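Local coordinates for protein alpha-L-arabinofuranosidase B (Aspergillus kawachii, PDB 6SXT) that hydrolyses terminal non-reducing alpha-L-arabinofuranosyl residues from arabinoxylan, arabinan and arabinogalactan side chains as a family 54 glycoside hydrolase, at residues Ala240-Asn245 and Leu251-Ser256. Sequence-based numbering, arbitrary orientation. Where two conformers were deposited one is given.
With EDO (1,2-ethanediol), chain P.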
ATOM      1  N   ALA A 240      14.341  14.051 -15.182  1.00 17.81           N
ATOM      2  CA  ALA A 240      14.789  12.683 -15.492  1.00 17.23           C
ATOM      3  C   ALA A 240      13.982  11.645 -14.723  1.00 16.75           C
ATOM      4  O   ALA A 240      13.461  11.934 -13.621  1.00 17.04           O
ATOM      5  CB  ALA A 240      16.229  12.522 -15.146  1.00 17.80           C
ATOM      6  N   ILE A 241      13.886  10.468 -15.315  1.00 16.10           N
ATOM      7  CA  ILE A 241      13.338   9.242 -14.698  1.00 16.43           C
ATOM      8  C   ILE A 241      14.466   8.240 -14.716  1.00 16.19           C
ATOM      9  O   ILE A 241      14.952   7.924 -15.795  1.00 16.23           O
ATOM     10  CB  ILE A 241      12.153   8.655 -15.463  1.00 17.02           C
ATOM     11  CG1 ILE A 241      10.984   9.646 -15.545  1.00 17.74           C
ATOM     12  CG2 ILE A 241      11.756   7.304 -14.898  1.00 19.14           C
ATOM     13  CD1 ILE A 241       9.914   9.218 -16.495  1.00 18.76           C
ATOM     14  N   ARG A 242      14.743   7.658 -13.558  1.00 15.60           N
ATOM     15  CA  ARG A 242      15.694   6.537 -13.467  1.00 15.38           C
ATOM     16  C   ARG A 242      15.043   5.422 -12.647  1.00 17.12           C
ATOM     17  O   ARG A 242      14.254   5.736 -11.740  1.00 16.56           O
ATOM     18  CB  ARG A 242      16.987   7.017 -12.818  1.00 16.38           C
ATOM     19  CG  ARG A 242      17.629   8.170 -13.550  1.00 16.70           C
ATOM     20  CD  ARG A 242      18.958   8.599 -12.969  1.00 17.89           C
ATOM     21  NE  ARG A 242      20.020   7.643 -13.278  1.00 17.17           N
ATOM     22  CZ  ARG A 242      21.104   7.440 -12.541  1.00 17.35           C
ATOM     23  NH1 ARG A 242      21.308   8.067 -11.402  1.00 17.85           N
ATOM     24  NH2 ARG A 242      21.989   6.559 -12.971  1.00 16.97           N
ATOM     25  N   GLY A 243      15.361   4.188 -12.951  1.00 16.24           N
ATOM     26  CA  GLY A 243      14.745   3.047 -12.287  1.00 18.26           C
ATOM     27  C   GLY A 243      15.782   1.969 -12.069  1.00 16.00           C
ATOM     28  O   GLY A 243      16.701   1.793 -12.858  1.00 16.34           O
ATOM     29  N   ALA A 244      15.568   1.193 -11.045  1.00 16.29           N
ATOM     30  CA  ALA A 244      16.431   0.038 -10.690  1.00 15.21           C
ATOM     31  C   ALA A 244      15.596  -1.012 -10.005  1.00 16.80           C
ATOM     32  O   ALA A 244      14.532  -0.709  -9.439  1.00 16.75           O
ATOM     33  CB  ALA A 244      17.543   0.422  -9.760  1.00 16.40           C
ATOM     34  N   ASN A 245      16.122  -2.255 -10.018  1.00 15.78           N
ATOM     35  CA  ASN A 245      15.735  -3.289  -9.039  1.00 15.52           C
ATOM     36  C   ASN A 245      16.337  -2.896  -7.711  1.00 15.32           C
ATOM     37  O   ASN A 245      17.533  -2.803  -7.584  1.00 15.90           O
ATOM     38  CB  ASN A 245      16.305  -4.627  -9.524  1.00 15.38           C
ATOM     39  CG  ASN A 245      15.833  -5.778  -8.656  1.00 16.84           C
ATOM     40  OD1 ASN A 245      15.333  -5.566  -7.553  1.00 16.85           O
ATOM     41  ND2 ASN A 245      16.105  -7.006  -9.119  1.00 20.71           N
ATOM     42  N   LEU A 251      20.841   1.816 -11.209  1.00 17.20           N
ATOM     43  CA  LEU A 251      19.834   2.660 -11.888  1.00 18.08           C
ATOM     44  C   LEU A 251      20.153   2.722 -13.377  1.00 19.51           C
ATOM     45  O   LEU A 251      21.340   2.861 -13.749  1.00 21.97           O
ATOM     46  CB  LEU A 251      19.859   4.064 -11.320  1.00 17.75           C
ATOM     47  CG  LEU A 251      19.273   4.197  -9.916  1.00 17.39           C
ATOM     48  CD1 LEU A 251      19.744   5.484  -9.236  1.00 20.03           C
ATOM     49  CD2 LEU A 251      17.773   4.134  -9.904  1.00 18.75           C
ATOM     50  N   SER A 252      19.113   2.670 -14.181  1.00 16.17           N
ATOM     51  CA  SER A 252      19.178   2.995 -15.624  1.00 16.62           C
ATOM     52  C   SER A 252      18.346   4.248 -15.838  1.00 17.87           C
ATOM     53  O   SER A 252      17.366   4.500 -15.083  1.00 16.88           O
ATOM     54  CB  SER A 252      18.689   1.901 -16.450  1.00 19.89           C
ATOM     55  OG  SER A 252      19.550   0.780 -16.322  1.00 22.47           O
ATOM     56  N   THR A 253      18.718   5.058 -16.823  1.00 16.09           N
ATOM     57  CA  THR A 253      18.009   6.302 -17.103  1.00 15.96           C
ATOM     58  C   THR A 253      17.006   6.056 -18.223  1.00 19.14           C
ATOM     59  O   THR A 253      17.413   5.619 -19.317  1.00 20.32           O
ATOM     60  CB  THR A 253      18.993   7.431 -17.399  1.00 16.84           C
ATOM     61  OG1 THR A 253      19.812   7.606 -16.247  1.00 17.85           O
ATOM     62  CG2 THR A 253      18.255   8.694 -17.765  1.00 17.77           C
ATOM     63  N   TYR A 254      15.735   6.290 -17.964  1.00 17.23           N
ATOM     64  CA  TYR A 254      14.726   6.064 -19.019  0.50 16.71           C
ATOM     65  C   TYR A 254      14.220   7.372 -19.607  1.00 17.19           C
ATOM     66  O   TYR A 254      13.694   7.325 -20.749  1.00 17.51           O
ATOM     67  CB  TYR A 254      13.659   5.112 -18.505  0.50 16.88           C
ATOM     68  CG  TYR A 254      14.265   3.798 -18.118  0.50 16.55           C
ATOM     69  CD1 TYR A 254      14.832   2.989 -19.083  0.50 18.54           C
ATOM     70  CD2 TYR A 254      14.267   3.363 -16.801  0.50 17.71           C
ATOM     71  CE1 TYR A 254      15.399   1.773 -18.756  0.50 20.66           C
ATOM     72  CE2 TYR A 254      14.853   2.149 -16.463  0.50 18.00           C
ATOM     73  CZ  TYR A 254      15.406   1.351 -17.444  0.50 19.28           C
ATOM     74  OH  TYR A 254      15.971   0.129 -17.197  0.50 20.25           O
ATOM     75  N   TYR A 255      14.437   8.484 -18.966  1.00 17.05           N
ATOM     76  CA  TYR A 255      14.283   9.817 -19.582  1.00 17.03           C
ATOM     77  C   TYR A 255      15.278  10.728 -18.933  1.00 18.35           C
ATOM     78  O   TYR A 255      15.471  10.729 -17.706  1.00 16.70           O
ATOM     79  CB  TYR A 255      12.866  10.424 -19.451  1.00 16.91           C
ATOM     80  CG  TYR A 255      12.793  11.742 -20.175  1.00 16.86           C
ATOM     81  CD1 TYR A 255      12.852  11.700 -21.559  1.00 21.22           C
ATOM     82  CD2 TYR A 255      12.957  12.942 -19.512  1.00 19.42           C
ATOM     83  CE1 TYR A 255      12.974  12.884 -22.263  1.00 22.42           C
ATOM     84  CE2 TYR A 255      13.084  14.151 -20.201  1.00 20.91           C
ATOM     85  CZ  TYR A 255      13.100  14.106 -21.591  1.00 24.28           C
ATOM     86  OH  TYR A 255      13.280  15.283 -22.294  1.00 24.66           O
ATOM     87  N   SER A 256      15.842  11.641 -19.723  1.00 17.55           N
ATOM     88  CA  SER A 256      16.654  12.758 -19.203  1.00 18.48           C
ATOM     89  C   SER A 256      16.700  13.857 -20.247  1.00 20.50           C
ATOM     90  O   SER A 256      17.034  13.573 -21.381  1.00 20.23           O
ATOM     91  CB  SER A 256      18.059  12.360 -18.885  1.00 18.76           C
ATOM     92  OG  SER A 256      18.797  13.501 -18.462  1.00 22.38           O
TER
HETATM   93  C1  EDO P 516      12.200   7.555 -24.553  1.00 38.45           C
HETATM   94  O1  EDO P 516      11.324   7.173 -25.626  1.00 37.53           O
HETATM   95  C2  EDO P 516      11.800   8.589 -23.525  1.00 38.47           C
HETATM   96  O2  EDO P 516      11.513   8.225 -22.093  1.00 25.28           O
HETATM   97  O   HOH W   1      18.699  -0.713 -14.229  1.00 27.65           O
HETATM   98  O   HOH W   2      16.065  -0.890 -14.686  1.00 32.56           O
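The carbonyl of Ile241 takes two amide bonds at once, from Tyr254 and Tyr255. The bond from Tyr254 N to Ile241 O is 2.8 Å. The one from Tyr255 N to Ile241 O is longer, 3.3 Å, but lies in the carbonyl plane, on a lone pair. Ile241 N donates back to Tyr255 O and completes a classic beta bulge. It shifts the antiparallel register by one residue, and the strand changes direction at Tyr254. Beyond the bulge, Ala240 and Ser256 form a non-hydrogen-bonded pair. Toward the turn, Gly243 and Ser252 exchange two bonds of 2.9 Å, Gly243 N to Ser252 O and Ser252 N to Gly243 O. The two strands form a beta hairpin of the catalytic domain, at one end of its large antiparallel sheet. Strand 227-235 pairs with 240-245 along the other edge. On the Arg242 side of the hairpin, Arg242 NE donates to Thr253 OG1 at 3.0 Å, with the hydroxyl tilted 27° out of the guanidinium plane. Leu251 CB lies over one guanidinium face, 3.7 Å from Arg242 NH2. A bend at chi3 (74°) turns the arginine tip toward helix 302-315, where it forms a salt bridge with Glu305 and a hydrogen bond with Asn306. Leu251 CD2 packs on Ala244 CB at 3.7 Å. On the other side, the Tyr254 ring, in one of its two conformers, lies alongside the Gly243 backbone.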